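Cyclic GMP-AMP synthase-like receptor (Tribolium castaneum, PDB 7LT2) senses double-stranded RNA in the cytoplasm and, in response, makes the cyclic dinucleotide 2',3'-cGAMP from ATP and GTP as part of innate immunity. Local coordinates at residues Q294-W297 and N298-L301; T307-R310 and E311-E314; P337-L340 and N341-N345; I350-D353 and I354-N357; E369-T372 and K373-G377. All coordinates share one frame; numbering follows the deposited sequence.

Contact 1. Residues Q294-W297 and N298-L301; sequences QSFW and NKSL
A 3-10 turn in the linker between helices 278-291 and 301-318 brings S295 and F296 against N298 and K299, next to a manganese site. N298 N donates to S295 O (3.1 Å) and K299 N to F296 O (3.2 Å), both from residue i+3 back to i. Each amide stands well above the plane of its carbonyl, 57° out of it for N298 N. K299 runs out extended across F296: its CG lies 3.4 Å from F296 O, and its CD meets F296 CD1 obliquely at 4.1 Å, the two side chains at about a right angle. F296 CD2 in turn lies 3.5 Å above the plane of the W297 ring, over its centre. CG of F296 is anti to the backbone N (chi1 173°), which puts the edge of the phenyl over the indole face. The manganese ion, bound through I289 and E290, is about 5 Å from the side chain of Q294, and S295 OG bonds to OD2 of D293, a manganese-binding residue. S300 OG caps helix 301-318 at E303 N. Beneath the turn, F296 lies on V304 of that helix, while W297 reaches F285 of helix 278-291 and L258 of helix 258-272.

Contact 2. Residues T307-R310 and E311-E314; sequences TTLR and EYNE
Residues T307-R310 and E311-E314 meet as consecutive turns in the middle of helix 301-318, within the Mab-21 HhH/H2TH-like domain, in local helix packing with one buried face and one wet one. All four i+4 to i bonds form; the shortest runs from Y312 N to T308 O (2.8 Å, N-H...O 163°), and E314 N to R310 O at 3.1 Å is the most bent, at 142°. On the buried face, methyl CD1 of L309 comes to the edge of the Y312 ring, near its plane, 4.2 Å from Y312 CD2. With CG anti to the backbone N (chi1 169°) the ring runs outward from the helix; Y312 CB lies 3.2 Å from T308 O, and Y312 OH is hydrogen-bonded with H273 NE2. T307 and T308 turn their hydroxyls back to carbonyls of the preceding turn, E303 O and V304 O. On the wet face R310 O takes a second donor: a water gives one hydrogen to it (2.9 Å) and the other to E314 OE2 (2.7 Å). CG of E314 lies 3.3 Å from R310 O, and a bend at chi2 turns the carboxylate to the water. R310 runs out extended from CG to NE to its salt-bridge partner E355. Helices 258-272, 278-291 and 337-354 surround the buried face: L309 rests on L268 and I351, and Y312 on I265, I347 and I281, the last a probable ATP-site residue.

Contact 3. Residues P337-L340 and N341-N345; sequences PITL and NNISN
Four i+4 to i bonds wind P337-L340 onto N341-N345 in regular alpha-helical geometry, from N341 N to P337 O (2.8 Å, N-H...O 161°) through S344 N to L340 O (2.9 Å). These are the first turns of helix 337-354, which starts at P337 in the Mab-21 HhH/H2TH-like domain; with its backbone N closed into the ring, proline suits a first turn, where that nitrogen has no carbonyl to bond. The side chains fall into two kinds of pair. N341 and N342 both carry CG anti to the carbonyl carbon, which lays each amide back over the preceding turn: CG of N341 is 3.2 Å from P337 O and CG of N342 is 3.3 Å from I338 O. The approach is by the amide carbon, and neither ND2 hydrogen-bonds to the carbonyl beside it, the angles being poor. N342 also runs side by side with I338, its ND2 3.8 Å from I338 CG2. I343 and T339 form the other kind, likewise aligned and pointing the same way, but joined through methyl groups. Towards the protein interior, L340 and I343 are buried: L340 leans on Q319 in the loop after helix 301-318, and I343 on H273 and N275. S344 touches I316 and A317 of helix 301-318, and N341 OD1 receives a weak hydrogen bond from Q319 NE2. In the T339-I343 pair, CD1 of I343 lies 3.9 Å from T339 CG2, while its CG1 is 3.2 Å from T339 O.

Contact 4. Residues I350-D353 and I354-N357; sequences IIKD and IENN
I350 and I351 receive the last turn of helix 337-354 through I354 and E355. I354 N is shared between I350 O (3.0 Å) and, weakly, I351 O, and E355 N closes on I351 O at 2.8 Å. CG1 of I354 sits between backbone N and carbonyl carbon (chi1 69°), the crowded position; from there it lies 3.3 Å from I350 O and carries CD1 on towards I350 CG2, 4.2 Å away. On the other flank K352 and E355 run side by side. CD of K352 touches E355 OE1 at 3.6 Å, but the lysine chain bends onward and leaves NZ 5.5 Å from that oxygen, too far for a salt bridge. Water joins the two residues instead, donating to K352 O and to E355 OE1, 2.7 Å each. A second water also donates to K352 O and accepts from N356 N. Outside this shell, OE2 of E355 forms a salt bridge with R310 NH2, while D353 OD2 bonds to H364 NE2 and D353 O takes a bond from N360 ND2, tying the helix end to the region of helix 361-365. I354 is wedged between helices, against F305 and M306 on one and I361 and H364 on the other. This is a frayed helix C-terminus: E355 first leaves helical angles, and K352 O, without a direct i+4 amide bond, is bridged by water to N356 N.

Contact 5. Residues E369-T372 and K373-G377; sequences EEYT and KYIQG
Y371 packs closely against I375 one turn on, with ring atom CE2 3.5 Å from I375 CG1 and Y371 OH 3.8 Å from I375 CD1. Here the isoleucine crosses the ring obliquely. Y374 meets the same ring from another direction: the two aromatic planes stand at 47°, their centroids 5.8 Å apart, and CD2 of Y374 is 4.1 Å from Y371 CE1. Both tyrosines have CG anti to the backbone N (chi1 -169° for Y371), which puts their rings on one flank of the helix. This is helix 368-375, and it ends in a Schellman motif: G377 turns to a positive phi of 91°, where glycine is at ease. Before that end, Y374 N to E370 O is short at 2.8 Å, whereas K373 N to E369 O is stretched to 3.4 Å and weak. Y374 packs on I9 and F13 of helix 5-13 and on A362 of helix 361-365, and E370 OE1 is held by a salt bridge from K267. The solvent side is looser. T372 and Q376 lie exposed and side by side, the methyl CG2 of T372 3.5 Å from Q376 NE2. K373 extends from the helix, touching F13, E378 and V380.

In the fold
The five contacts follow one another along the C-terminal helical part of the chain, and contacts 1 to 3 fall within the Mab-21 HhH/H2TH-like domain range. Contact 2, on helix 301-318, is central: its centre is about 15 Å from those of contacts 1 and 3 and 13 Å from that of contact 4, and it touches all three. Contacts 3 and 4 share helix 337-354, one at its start and one at its end, centres 19 Å apart. Contacts 1 to 4 thus lie within or at the ends of helices that pack on one another around contact 2. Contact 5, on helix 368-375, has no direct touch with them, its nearest atoms about 10 Å from contact 4.

Contact 1. Residues Q294-W297 and N298-L301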
loop_
_atom_site.group_PDB
_atom_site.type_symbol
_atom_site.label_atom_id
_atom_site.label_comp_id
_atom_site.label_asym_id
_atom_site.label_seq_id
_atom_site.Cartn_x
_atom_site.Cartn_y
_atom_site.Cartn_z
ATOM N N GLN A 294 11.269 -21.953 6.190
ATOM C CA GLN A 294 11.178 -20.835 7.127
ATOM C C GLN A 294 12.534 -20.492 7.743
ATOM O O GLN A 294 12.787 -19.331 8.084
ATOM C CB GLN A 294 10.163 -21.148 8.228
ATOM C CG GLN A 294 8.736 -20.913 7.790
ATOM C CD GLN A 294 8.538 -19.509 7.257
ATOM O OE1 GLN A 294 8.652 -18.530 8.002
ATOM N NE2 GLN A 294 8.255 -19.399 5.957
ATOM N N SER A 295 13.424 -21.478 7.884
ATOM C CA SER A 295 14.713 -21.230 8.519
ATOM C C SER A 295 15.598 -20.289 7.711
ATOM O O SER A 295 16.550 -19.731 8.262
ATOM C CB SER A 295 15.438 -22.555 8.753
ATOM O OG SER A 295 15.566 -23.270 7.536
ATOM N N PHE A 296 15.298 -20.094 6.424
ATOM C CA PHE A 296 16.123 -19.223 5.590
ATOM C C PHE A 296 16.224 -17.822 6.176
ATOM O O PHE A 296 17.291 -17.197 6.138
ATOM C CB PHE A 296 15.543 -19.174 4.177
ATOM C CG PHE A 296 16.210 -18.180 3.274
ATOM C CD1 PHE A 296 17.467 -18.432 2.750
ATOM C CD2 PHE A 296 15.563 -17.001 2.926
ATOM C CE1 PHE A 296 18.078 -17.519 1.907
ATOM C CE2 PHE A 296 16.164 -16.083 2.082
ATOM C CZ PHE A 296 17.427 -16.341 1.571
ATOM N N TRP A 297 15.131 -17.320 6.745
ATOM C CA TRP A 297 15.076 -15.949 7.232
ATOM C C TRP A 297 15.834 -15.743 8.537
ATOM O O TRP A 297 15.951 -14.598 8.992
ATOM C CB TRP A 297 13.610 -15.536 7.370
ATOM C CG TRP A 297 12.864 -15.780 6.084
ATOM C CD1 TRP A 297 11.913 -16.734 5.855
ATOM C CD2 TRP A 297 13.046 -15.088 4.841
ATOM N NE1 TRP A 297 11.481 -16.665 4.554
ATOM C CE2 TRP A 297 12.162 -15.668 3.908
ATOM C CE3 TRP A 297 13.872 -14.037 4.426
ATOM C CZ2 TRP A 297 12.073 -15.229 2.584
ATOM C CZ3 TRP A 297 13.781 -13.596 3.108
ATOM C CH2 TRP A 297 12.886 -14.195 2.203
ATOM N N ASN A 298 16.364 -16.805 9.137
ATOM C CA ASN A 298 17.180 -16.688 10.338
ATOM C C ASN A 298 18.671 -16.743 10.040
ATOM O O ASN A 298 19.480 -16.704 10.973
ATOM C CB ASN A 298 16.798 -17.781 11.341
ATOM C CG ASN A 298 15.396 -17.588 11.881
ATOM O OD1 ASN A 298 14.956 -16.455 12.076
ATOM N ND2 ASN A 298 14.681 -18.688 12.106
ATOM N N LYS A 299 19.050 -16.819 8.768
ATOM C CA LYS A 299 20.455 -16.748 8.403
ATOM C C LYS A 299 20.965 -15.322 8.607
ATOM O O LYS A 299 20.217 -14.412 8.969
ATOM C CB LYS A 299 20.643 -17.234 6.969
ATOM C CG LYS A 299 20.302 -18.706 6.828
ATOM C CD LYS A 299 20.520 -19.232 5.435
ATOM C CE LYS A 299 20.431 -20.753 5.432
ATOM N NZ LYS A 299 20.999 -21.357 4.196
ATOM N N SER A 300 22.265 -15.132 8.401
ATOM C CA SER A 300 22.841 -13.806 8.571
ATOM C C SER A 300 22.188 -12.831 7.600
ATOM O O SER A 300 21.685 -13.218 6.540
ATOM C CB SER A 300 24.354 -13.838 8.351
ATOM O OG SER A 300 24.685 -13.975 6.977
ATOM N N LEU A 301 22.174 -11.555 7.982
ATOM C CA LEU A 301 21.630 -10.547 7.079
ATOM C C LEU A 301 22.398 -10.521 5.764
ATOM O O LEU A 301 21.800 -10.363 4.692
ATOM C CB LEU A 301 21.638 -9.170 7.744
ATOM C CG LEU A 301 21.019 -8.041 6.909
ATOM C CD1 LEU A 301 19.652 -8.433 6.326
ATOM C CD2 LEU A 301 20.893 -6.774 7.739
#

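Contact 2. Residues T307-R310 and E311-E314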
loop_
_atom_site.group_PDB
_atom_site.type_symbol
_atom_site.label_atom_id
_atom_site.label_comp_id
_atom_site.label_asym_id
_atom_site.label_seq_id
_atom_site.Cartn_x
_atom_site.Cartn_y
_atom_site.Cartn_z
ATOM N N THR A 307 21.548 -13.732 -1.138
ATOM C CA THR A 307 20.790 -14.780 -1.807
ATOM C C THR A 307 19.540 -14.221 -2.474
ATOM O O THR A 307 19.240 -14.572 -3.622
ATOM C CB THR A 307 20.428 -15.883 -0.816
ATOM O OG1 THR A 307 21.627 -16.540 -0.395
ATOM C CG2 THR A 307 19.501 -16.900 -1.471
ATOM N N THR A 308 18.803 -13.342 -1.780
ATOM C CA THR A 308 17.600 -12.778 -2.385
ATOM C C THR A 308 17.949 -11.813 -3.510
ATOM O O THR A 308 17.197 -11.706 -4.481
ATOM C CB THR A 308 16.717 -12.087 -1.336
ATOM O OG1 THR A 308 17.446 -11.064 -0.640
ATOM C CG2 THR A 308 16.180 -13.103 -0.334
ATOM N N LEU A 309 19.092 -11.127 -3.412
ATOM C CA LEU A 309 19.523 -10.264 -4.508
ATOM C C LEU A 309 19.810 -11.075 -5.765
ATOM O O LEU A 309 19.428 -10.675 -6.870
ATOM C CB LEU A 309 20.758 -9.458 -4.099
ATOM C CG LEU A 309 21.386 -8.550 -5.168
ATOM C CD1 LEU A 309 20.423 -7.465 -5.643
ATOM C CD2 LEU A 309 22.676 -7.923 -4.654
ATOM N N ARG A 310 20.473 -12.225 -5.613
ATOM C CA ARG A 310 20.719 -13.105 -6.751
ATOM C C ARG A 310 19.415 -13.593 -7.374
ATOM O O ARG A 310 19.281 -13.628 -8.605
ATOM C CB ARG A 310 21.574 -14.294 -6.312
ATOM C CG ARG A 310 23.007 -13.940 -5.944
ATOM C CD ARG A 310 23.786 -15.185 -5.551
ATOM N NE ARG A 310 25.104 -14.864 -5.017
ATOM C CZ ARG A 310 26.189 -14.687 -5.757
ATOM N NH1 ARG A 310 26.153 -14.795 -7.076
ATOM N NH2 ARG A 310 27.341 -14.396 -5.159
ATOM N N GLU A 311 18.444 -13.987 -6.535
ATOM C CA GLU A 311 17.177 -14.509 -7.047
ATOM C C GLU A 311 16.347 -13.396 -7.685
ATOM O O GLU A 311 15.685 -13.618 -8.707
ATOM C CB GLU A 311 16.408 -15.226 -5.925
ATOM C CG GLU A 311 16.493 -16.750 -5.990
ATOM C CD GLU A 311 15.820 -17.305 -7.222
ATOM O OE1 GLU A 311 14.572 -17.244 -7.285
ATOM O OE2 GLU A 311 16.542 -17.797 -8.122
ATOM N N TYR A 312 16.383 -12.194 -7.101
ATOM C CA TYR A 312 15.766 -11.021 -7.717
ATOM C C TYR A 312 16.328 -10.772 -9.115
ATOM O O TYR A 312 15.573 -10.500 -10.058
ATOM C CB TYR A 312 15.980 -9.813 -6.798
ATOM C CG TYR A 312 15.644 -8.455 -7.368
ATOM C CD1 TYR A 312 14.355 -8.146 -7.767
ATOM C CD2 TYR A 312 16.613 -7.464 -7.451
ATOM C CE1 TYR A 312 14.045 -6.895 -8.271
ATOM C CE2 TYR A 312 16.315 -6.212 -7.944
ATOM C CZ TYR A 312 15.031 -5.931 -8.350
ATOM O OH TYR A 312 14.740 -4.679 -8.841
ATOM N N ASN A 313 17.649 -10.891 -9.273
ATOM C CA ASN A 313 18.246 -10.728 -10.593
ATOM C C ASN A 313 17.753 -11.783 -11.577
ATOM O O ASN A 313 17.585 -11.488 -12.766
ATOM C CB ASN A 313 19.771 -10.771 -10.489
ATOM C CG ASN A 313 20.448 -10.174 -11.703
ATOM O OD1 ASN A 313 19.856 -9.367 -12.417
ATOM N ND2 ASN A 313 21.690 -10.567 -11.945
ATOM N N GLU A 314 17.506 -13.012 -11.108
ATOM C CA GLU A 314 17.027 -14.058 -12.011
ATOM C C GLU A 314 15.623 -13.757 -12.526
ATOM O O GLU A 314 15.307 -14.057 -13.684
ATOM C CB GLU A 314 17.059 -15.419 -11.314
ATOM C CG GLU A 314 18.449 -15.884 -10.920
ATOM C CD GLU A 314 19.346 -16.146 -12.116
ATOM O OE1 GLU A 314 18.821 -16.284 -13.244
ATOM O OE2 GLU A 314 20.580 -16.214 -11.928
HETATM O O HOH W 1 21.525 -14.319 -10.254
#

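Contact 3. Residues P337-L340 and N341-N345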
loop_
_atom_site.group_PDB
_atom_site.type_symbol
_atom_site.label_atom_id
_atom_site.label_comp_id
_atom_site.label_asym_id
_atom_site.label_seq_id
_atom_site.Cartn_x
_atom_site.Cartn_y
_atom_site.Cartn_z
ATOM N N PRO A 337 12.419 -5.380 -23.308
ATOM C CA PRO A 337 13.543 -6.306 -23.077
ATOM C C PRO A 337 14.889 -5.619 -22.911
ATOM O O PRO A 337 15.694 -6.048 -22.075
ATOM C CB PRO A 337 13.513 -7.198 -24.328
ATOM C CG PRO A 337 12.082 -7.174 -24.766
ATOM C CD PRO A 337 11.581 -5.790 -24.448
ATOM N N ILE A 338 15.161 -4.570 -23.691
ATOM C CA ILE A 338 16.426 -3.850 -23.565
ATOM C C ILE A 338 16.577 -3.270 -22.164
ATOM O O ILE A 338 17.644 -3.374 -21.547
ATOM C CB ILE A 338 16.523 -2.756 -24.646
ATOM C CG1 ILE A 338 16.727 -3.390 -26.023
ATOM C CG2 ILE A 338 17.654 -1.779 -24.338
ATOM C CD1 ILE A 338 16.604 -2.407 -27.167
ATOM N N THR A 339 15.512 -2.658 -21.641
ATOM C CA THR A 339 15.543 -2.107 -20.289
ATOM C C THR A 339 15.841 -3.191 -19.258
ATOM O O THR A 339 16.687 -3.014 -18.377
ATOM C CB THR A 339 14.210 -1.422 -19.978
ATOM O OG1 THR A 339 13.950 -0.414 -20.963
ATOM C CG2 THR A 339 14.233 -0.791 -18.590
ATOM N N LEU A 340 15.146 -4.325 -19.352
ATOM C CA LEU A 340 15.347 -5.394 -18.378
ATOM C C LEU A 340 16.725 -6.031 -18.526
ATOM O O LEU A 340 17.348 -6.407 -17.526
ATOM C CB LEU A 340 14.248 -6.441 -18.525
ATOM C CG LEU A 340 12.844 -5.919 -18.243
ATOM C CD1 LEU A 340 11.799 -6.958 -18.633
ATOM C CD2 LEU A 340 12.710 -5.547 -16.772
ATOM N N ASN A 341 17.213 -6.165 -19.765
ATOM C CA ASN A 341 18.566 -6.672 -19.980
ATOM C C ASN A 341 19.602 -5.766 -19.323
ATOM O O ASN A 341 20.515 -6.242 -18.640
ATOM C CB ASN A 341 18.853 -6.813 -21.477
ATOM C CG ASN A 341 18.161 -8.015 -22.103
ATOM O OD1 ASN A 341 17.685 -8.910 -21.404
ATOM N ND2 ASN A 341 18.112 -8.042 -23.432
ATOM N N ASN A 342 19.476 -4.450 -19.519
ATOM C CA ASN A 342 20.434 -3.521 -18.929
ATOM C C ASN A 342 20.386 -3.571 -17.407
ATOM O O ASN A 342 21.430 -3.537 -16.746
ATOM C CB ASN A 342 20.164 -2.096 -19.414
ATOM C CG ASN A 342 20.493 -1.898 -20.883
ATOM O OD1 ASN A 342 21.259 -2.661 -21.478
ATOM N ND2 ASN A 342 19.926 -0.857 -21.471
ATOM N N ILE A 343 19.185 -3.639 -16.832
ATOM C CA ILE A 343 19.078 -3.669 -15.377
ATOM C C ILE A 343 19.670 -4.962 -14.828
ATOM O O ILE A 343 20.410 -4.948 -13.838
ATOM C CB ILE A 343 17.615 -3.470 -14.941
ATOM C CG1 ILE A 343 17.146 -2.060 -15.311
ATOM C CG2 ILE A 343 17.464 -3.690 -13.436
ATOM C CD1 ILE A 343 15.668 -1.833 -15.109
ATOM N N SER A 344 19.376 -6.096 -15.470
ATOM C CA SER A 344 19.947 -7.365 -15.022
ATOM C C SER A 344 21.469 -7.364 -15.132
ATOM O O SER A 344 22.159 -7.900 -14.257
ATOM C CB SER A 344 19.351 -8.522 -15.824
ATOM O OG SER A 344 19.891 -9.760 -15.392
ATOM N N ASN A 345 22.014 -6.770 -16.199
ATOM C CA ASN A 345 23.465 -6.674 -16.322
ATOM C C ASN A 345 24.055 -5.783 -15.232
ATOM O O ASN A 345 25.118 -6.093 -14.680
ATOM C CB ASN A 345 23.844 -6.147 -17.707
ATOM C CG ASN A 345 23.546 -7.144 -18.815
ATOM O OD1 ASN A 345 23.421 -8.345 -18.576
ATOM N ND2 ASN A 345 23.444 -6.647 -20.041
#

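Contact 4. Residues I350-D353 and I354-N357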
loop_
_atom_site.group_PDB
_atom_site.type_symbol
_atom_site.label_atom_id
_atom_site.label_comp_id
_atom_site.label_asym_id
_atom_site.label_seq_id
_atom_site.Cartn_x
_atom_site.Cartn_y
_atom_site.Cartn_z
ATOM N N ILE A 350 27.045 -5.674 -9.928
ATOM C CA ILE A 350 27.067 -5.337 -8.509
ATOM C C ILE A 350 27.313 -6.584 -7.671
ATOM O O ILE A 350 28.128 -6.572 -6.739
ATOM C CB ILE A 350 25.761 -4.624 -8.112
ATOM C CG1 ILE A 350 25.682 -3.260 -8.808
ATOM C CG2 ILE A 350 25.662 -4.476 -6.597
ATOM C CD1 ILE A 350 24.363 -2.544 -8.631
ATOM N N ILE A 351 26.632 -7.686 -8.002
ATOM C CA ILE A 351 26.828 -8.934 -7.268
ATOM C C ILE A 351 28.289 -9.367 -7.320
ATOM O O ILE A 351 28.871 -9.759 -6.300
ATOM C CB ILE A 351 25.891 -10.027 -7.814
ATOM C CG1 ILE A 351 24.432 -9.629 -7.579
ATOM C CG2 ILE A 351 26.189 -11.363 -7.145
ATOM C CD1 ILE A 351 23.435 -10.550 -8.236
ATOM N N LYS A 352 28.910 -9.288 -8.502
ATOM C CA LYS A 352 30.318 -9.659 -8.614
ATOM C C LYS A 352 31.197 -8.744 -7.772
ATOM O O LYS A 352 32.209 -9.181 -7.211
ATOM C CB LYS A 352 30.762 -9.614 -10.076
ATOM C CG LYS A 352 30.025 -10.580 -10.984
ATOM C CD LYS A 352 30.238 -12.019 -10.548
ATOM C CE LYS A 352 31.332 -12.689 -11.359
ATOM N NZ LYS A 352 30.922 -12.873 -12.780
ATOM N N ASP A 353 30.820 -7.471 -7.666
ATOM C CA ASP A 353 31.651 -6.498 -6.970
ATOM C C ASP A 353 31.548 -6.621 -5.453
ATOM O O ASP A 353 32.481 -6.225 -4.744
ATOM C CB ASP A 353 31.264 -5.083 -7.410
ATOM C CG ASP A 353 32.314 -4.057 -7.060
ATOM O OD1 ASP A 353 33.449 -4.183 -7.563
ATOM O OD2 ASP A 353 31.999 -3.123 -6.294
ATOM N N ILE A 354 30.440 -7.156 -4.940
ATOM C CA ILE A 354 30.226 -7.260 -3.500
ATOM C C ILE A 354 30.305 -8.694 -2.994
ATOM O O ILE A 354 30.448 -8.893 -1.777
ATOM C CB ILE A 354 28.881 -6.629 -3.084
ATOM C CG1 ILE A 354 27.710 -7.462 -3.610
ATOM C CG2 ILE A 354 28.789 -5.191 -3.574
ATOM C CD1 ILE A 354 26.345 -6.900 -3.243
ATOM N N GLU A 355 30.188 -9.686 -3.880
ATOM C CA GLU A 355 30.360 -11.114 -3.621
ATOM C C GLU A 355 31.314 -11.414 -2.473
ATOM O O GLU A 355 30.919 -11.982 -1.449
ATOM C CB GLU A 355 30.884 -11.781 -4.895
ATOM C CG GLU A 355 30.370 -13.168 -5.150
ATOM C CD GLU A 355 30.347 -13.493 -6.625
ATOM O OE1 GLU A 355 31.356 -13.224 -7.319
ATOM O OE2 GLU A 355 29.308 -13.998 -7.097
ATOM N N ASN A 356 32.577 -11.030 -2.647
ATOM C CA ASN A 356 33.640 -11.296 -1.686
ATOM C C ASN A 356 34.193 -10.012 -1.082
ATOM O O ASN A 356 35.297 -10.012 -0.521
ATOM C CB ASN A 356 34.760 -12.094 -2.356
ATOM C CG ASN A 356 34.270 -13.403 -2.947
ATOM O OD1 ASN A 356 33.525 -14.145 -2.308
ATOM N ND2 ASN A 356 34.685 -13.689 -4.176
ATOM N N ASN A 357 33.449 -8.917 -1.192
ATOM C CA ASN A 357 33.877 -7.610 -0.693
ATOM C C ASN A 357 32.666 -6.917 -0.094
ATOM O O ASN A 357 32.074 -6.019 -0.707
ATOM C CB ASN A 357 34.489 -6.766 -1.815
ATOM C CG ASN A 357 35.738 -7.392 -2.404
ATOM O OD1 ASN A 357 36.848 -7.153 -1.924
ATOM N ND2 ASN A 357 35.565 -8.199 -3.446
HETATM O O HOH W 2 33.552 -9.244 -4.527
HETATM O O HOH W 3 33.406 -11.519 -7.933
#

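Contact 5. Residues E369-T372 and K373-G377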
loop_
_atom_site.group_PDB
_atom_site.type_symbol
_atom_site.label_atom_id
_atom_site.label_comp_id
_atom_site.label_asym_id
_atom_site.label_seq_id
_atom_site.Cartn_x
_atom_site.Cartn_y
_atom_site.Cartn_z
ATOM N N GLU A 369 26.907 11.458 -1.801
ATOM C CA GLU A 369 26.661 12.362 -0.683
ATOM C C GLU A 369 26.301 11.593 0.583
ATOM O O GLU A 369 26.764 11.939 1.676
ATOM C CB GLU A 369 25.555 13.354 -1.049
ATOM C CG GLU A 369 25.951 14.351 -2.137
ATOM C CD GLU A 369 26.029 13.729 -3.527
ATOM O OE1 GLU A 369 25.346 12.708 -3.766
ATOM O OE2 GLU A 369 26.777 14.262 -4.377
ATOM N N GLU A 370 25.475 10.548 0.458
ATOM C CA GLU A 370 25.190 9.691 1.606
ATOM C C GLU A 370 26.443 8.962 2.072
ATOM O O GLU A 370 26.658 8.787 3.277
ATOM C CB GLU A 370 24.096 8.680 1.259
ATOM C CG GLU A 370 22.680 9.233 1.228
ATOM C CD GLU A 370 21.708 8.255 0.604
ATOM O OE1 GLU A 370 22.163 7.409 -0.195
ATOM O OE2 GLU A 370 20.498 8.322 0.914
ATOM N N TYR A 371 27.281 8.519 1.131
ATOM C CA TYR A 371 28.465 7.756 1.503
ATOM C C TYR A 371 29.437 8.592 2.324
ATOM O O TYR A 371 30.107 8.064 3.220
ATOM C CB TYR A 371 29.157 7.213 0.252
ATOM C CG TYR A 371 30.237 6.205 0.555
ATOM C CD1 TYR A 371 29.934 4.860 0.707
ATOM C CD2 TYR A 371 31.564 6.597 0.690
ATOM C CE1 TYR A 371 30.920 3.934 0.988
ATOM C CE2 TYR A 371 32.555 5.676 0.967
ATOM C CZ TYR A 371 32.227 4.347 1.114
ATOM O OH TYR A 371 33.212 3.425 1.391
ATOM N N THR A 372 29.533 9.891 2.035
ATOM C CA THR A 372 30.391 10.762 2.827
ATOM C C THR A 372 29.894 10.852 4.266
ATOM O O THR A 372 30.678 10.736 5.213
ATOM C CB THR A 372 30.462 12.148 2.185
ATOM O OG1 THR A 372 31.113 12.052 0.910
ATOM C CG2 THR A 372 31.233 13.110 3.077
ATOM N N LYS A 373 28.586 11.046 4.449
ATOM C CA LYS A 373 28.030 11.075 5.800
ATOM C C LYS A 373 28.175 9.723 6.485
ATOM O O LYS A 373 28.387 9.658 7.701
ATOM C CB LYS A 373 26.559 11.489 5.754
ATOM C CG LYS A 373 26.315 12.809 5.044
ATOM C CD LYS A 373 24.872 13.267 5.184
ATOM C CE LYS A 373 24.662 14.599 4.483
ATOM N NZ LYS A 373 23.299 15.136 4.722
ATOM N N TYR A 374 28.055 8.639 5.719
ATOM C CA TYR A 374 28.255 7.295 6.253
ATOM C C TYR A 374 29.647 7.142 6.857
ATOM O O TYR A 374 29.795 6.701 8.003
ATOM C CB TYR A 374 28.013 6.285 5.129
ATOM C CG TYR A 374 28.349 4.842 5.418
ATOM C CD1 TYR A 374 27.579 4.084 6.296
ATOM C CD2 TYR A 374 29.407 4.220 4.767
ATOM C CE1 TYR A 374 27.882 2.753 6.543
ATOM C CE2 TYR A 374 29.714 2.894 5.003
ATOM C CZ TYR A 374 28.950 2.166 5.890
ATOM O OH TYR A 374 29.263 0.847 6.120
ATOM N N ILE A 375 30.680 7.521 6.103
ATOM C CA ILE A 375 32.049 7.387 6.592
ATOM C C ILE A 375 32.277 8.283 7.804
ATOM O O ILE A 375 32.980 7.909 8.752
ATOM C CB ILE A 375 33.049 7.693 5.461
ATOM C CG1 ILE A 375 32.910 6.667 4.339
ATOM C CG2 ILE A 375 34.477 7.718 5.988
ATOM C CD1 ILE A 375 33.163 5.248 4.780
ATOM N N GLN A 376 31.678 9.475 7.802
ATOM C CA GLN A 376 31.862 10.428 8.892
ATOM C C GLN A 376 31.042 10.089 10.133
ATOM O O GLN A 376 31.127 10.822 11.125
ATOM C CB GLN A 376 31.513 11.840 8.417
ATOM C CG GLN A 376 32.433 12.392 7.340
ATOM C CD GLN A 376 31.891 13.670 6.721
ATOM O OE1 GLN A 376 30.727 14.022 6.923
ATOM N NE2 GLN A 376 32.730 14.367 5.962
ATOM N N GLY A 377 30.255 9.017 10.109
ATOM C CA GLY A 377 29.542 8.559 11.286
ATOM C C GLY A 377 28.150 9.115 11.485
ATOM O O GLY A 377 27.562 8.888 12.552
#